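Local coordinates for NG, ng-dimethylarginine dimethylaminohydrolase (Pseudomonas aeruginosa, PDB 1H70), which hydrolyses N(G),N(G)-dimethyl-L-arginine and N(G)-monomethyl-L-arginine to L-citrulline, releasing dimethylamine or methylamine, at residues Asn174-Ala179 with Pro186-Phe191. The protein carries 1 engineered substitution. Numbering follows the deposited sequence.
Sequences NNLLAA and PEFQDF
Leu176 lays its CD2 methyl over one face of the Phe191 ring, a CH-pi contact in which Leu176 CD2 stands 4.2 Å from the ring centroid, displaced toward the rim. The arrangement belongs to a crossover connection between two parallel strands, here made by a loop, within the alpha/beta propeller (pentein) fold of the DDAH family: strand 175-178 leads into a loop that returns through Phe188-Phe191, a type I beta turn closed by Phe191 N to Phe188 O, and enters strand 192-195. The chain thus comes back to the start of the strand it left, with Phe191 beside Asn174. A chi1 of -179° (CG anti to the backbone N) places Leu176 CD2 where it meets both phenylalanines, 3.8 Å from Phe188 CB, while Leu176 CB lies 3.9 Å from Phe191 CB. Leucine, apolar and branched at CG, suits this buried site, having no polar side-chain group to satisfy; the flat Phe191 ring offers its methyl a face. Phe188, large and apolar, fits its buried place against Met120 and Leu168, which also touch Leu176, and its ring meets Tyr127 edge-to-face. Toward the more exposed end, Asn174 supplies the polar link. Its backbone is left-handed (positive phi), a conformation asparagine tolerates better than most residues. The Asn174 amide plane lies 23° from that of the Phe191 ring, with Asn174 OD1 3.5 Å from Phe191 CD2. Asn174 ND2 donates to Asp190 O at 3.0 Å, on a lone pair in the carbonyl plane, with a nearly straight N-H...O angle of 168°.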
loop_
_atom_site.group_PDB
_atom_site.type_symbol
_atom_site.label_atom_id
_atom_site.label_comp_id
_atom_site.label_asym_id
_atom_site.label_seq_id
_atom_site.Cartn_x
_atom_site.Cartn_y
_atom_site.Cartn_z
ATOM N N ASN A 174 13.776 9.893 6.647
ATOM C CA ASN A 174 14.124 10.533 5.392
ATOM C C ASN A 174 14.626 9.569 4.313
ATOM O O ASN A 174 15.115 10.003 3.296
ATOM C CB ASN A 174 15.151 11.680 5.611
ATOM C CG ASN A 174 15.019 12.775 4.569
ATOM O OD1 ASN A 174 13.913 13.147 4.195
ATOM N ND2 ASN A 174 16.139 13.310 4.094
ATOM N N ASN A 175 14.485 8.261 4.523
ATOM C CA ASN A 175 14.983 7.281 3.562
ATOM C C ASN A 175 13.848 6.907 2.642
ATOM O O ASN A 175 12.845 6.393 3.137
ATOM C CB ASN A 175 15.518 6.041 4.287
ATOM C CG ASN A 175 16.728 6.379 5.137
ATOM O OD1 ASN A 175 17.551 7.164 4.686
ATOM N ND2 ASN A 175 16.831 5.849 6.355
ATOM N N LEU A 176 14.001 7.203 1.355
ATOM C CA LEU A 176 12.959 6.949 0.360
ATOM C C LEU A 176 13.382 5.976 -0.739
ATOM O O LEU A 176 14.344 6.241 -1.442
ATOM C CB LEU A 176 12.567 8.280 -0.292
ATOM C CG LEU A 176 11.445 8.224 -1.359
ATOM C CD1 LEU A 176 10.092 7.828 -0.712
ATOM C CD2 LEU A 176 11.276 9.589 -2.074
ATOM N N LEU A 177 12.664 4.868 -0.915
ATOM C CA LEU A 177 12.959 3.973 -2.041
ATOM C C LEU A 177 12.284 4.562 -3.287
ATOM O O LEU A 177 11.121 4.974 -3.229
ATOM C CB LEU A 177 12.382 2.550 -1.837
ATOM C CG LEU A 177 12.853 1.757 -0.609
ATOM C CD1 LEU A 177 12.247 0.362 -0.627
ATOM C CD2 LEU A 177 14.394 1.666 -0.579
ATOM N N ALA A 178 13.005 4.635 -4.402
ATOM C CA ALA A 178 12.425 5.171 -5.628
ATOM C C ALA A 178 12.910 4.440 -6.868
ATOM O O ALA A 178 14.091 4.086 -7.003
ATOM C CB ALA A 178 12.683 6.658 -5.799
ATOM N N ALA A 179 11.939 4.187 -7.746
ATOM C CA ALA A 179 12.175 3.551 -9.028
ATOM C C ALA A 179 11.550 4.340 -10.153
ATOM O O ALA A 179 10.615 5.122 -9.965
ATOM C CB ALA A 179 11.588 2.136 -9.057
ATOM N N PRO A 186 11.444 16.609 -8.596
ATOM C CA PRO A 186 11.865 17.739 -7.751
ATOM C C PRO A 186 11.300 17.650 -6.345
ATOM O O PRO A 186 12.014 18.004 -5.400
ATOM C CB PRO A 186 11.294 18.961 -8.462
ATOM C CG PRO A 186 11.142 18.527 -9.889
ATOM C CD PRO A 186 10.767 17.064 -9.824
ATOM N N GLU A 187 10.047 17.198 -6.205
ATOM C CA GLU A 187 9.430 17.107 -4.878
ATOM C C GLU A 187 10.149 16.147 -3.941
ATOM O O GLU A 187 9.939 16.226 -2.737
ATOM C CB GLU A 187 8.005 16.524 -4.869
ATOM C CG GLU A 187 6.889 16.703 -5.845
ATOM C CD GLU A 187 7.024 16.022 -7.191
ATOM O OE1 GLU A 187 6.077 15.323 -7.623
ATOM O OE2 GLU A 187 8.033 16.269 -7.873
ATOM N N PHE A 188 10.908 15.193 -4.473
ATOM C CA PHE A 188 11.541 14.197 -3.600
ATOM C C PHE A 188 13.064 14.396 -3.409
ATOM O O PHE A 188 13.730 13.562 -2.772
ATOM C CB PHE A 188 11.301 12.773 -4.144
ATOM C CG PHE A 188 9.859 12.368 -4.315
ATOM C CD1 PHE A 188 9.488 11.594 -5.415
ATOM C CD2 PHE A 188 8.893 12.696 -3.382
ATOM C CE1 PHE A 188 8.158 11.201 -5.597
ATOM C CE2 PHE A 188 7.574 12.299 -3.556
ATOM C CZ PHE A 188 7.210 11.561 -4.653
ATOM N N GLN A 189 13.625 15.469 -3.958
ATOM C CA GLN A 189 15.076 15.653 -3.875
ATOM C C GLN A 189 15.671 15.957 -2.490
ATOM O O GLN A 189 16.883 15.819 -2.325
ATOM C CB GLN A 189 15.580 16.652 -4.931
ATOM C CG GLN A 189 15.345 16.212 -6.373
ATOM C CD GLN A 189 15.763 14.784 -6.701
ATOM O OE1 GLN A 189 16.951 14.427 -6.657
ATOM N NE2 GLN A 189 14.751 13.939 -7.045
ATOM N N ASP A 190 14.877 16.353 -1.490
ATOM C CA ASP A 190 15.516 16.568 -0.194
ATOM C C ASP A 190 15.504 15.272 0.619
ATOM O O ASP A 190 16.005 15.213 1.726
ATOM C CB ASP A 190 14.993 17.790 0.550
ATOM C CG ASP A 190 15.518 19.111 -0.039
ATOM O OD1 ASP A 190 16.495 19.123 -0.823
ATOM O OD2 ASP A 190 14.966 20.191 0.255
ATOM N N PHE A 191 14.951 14.205 0.034
ATOM C CA PHE A 191 14.953 12.910 0.705
ATOM C C PHE A 191 16.296 12.223 0.396
ATOM O O PHE A 191 16.978 12.612 -0.534
ATOM C CB PHE A 191 13.874 11.981 0.141
ATOM C CG PHE A 191 12.448 12.337 0.531
ATOM C CD1 PHE A 191 11.703 13.202 -0.243
ATOM C CD2 PHE A 191 11.861 11.777 1.647
ATOM C CE1 PHE A 191 10.400 13.528 0.086
ATOM C CE2 PHE A 191 10.551 12.095 1.993
ATOM C CZ PHE A 191 9.818 12.965 1.209
#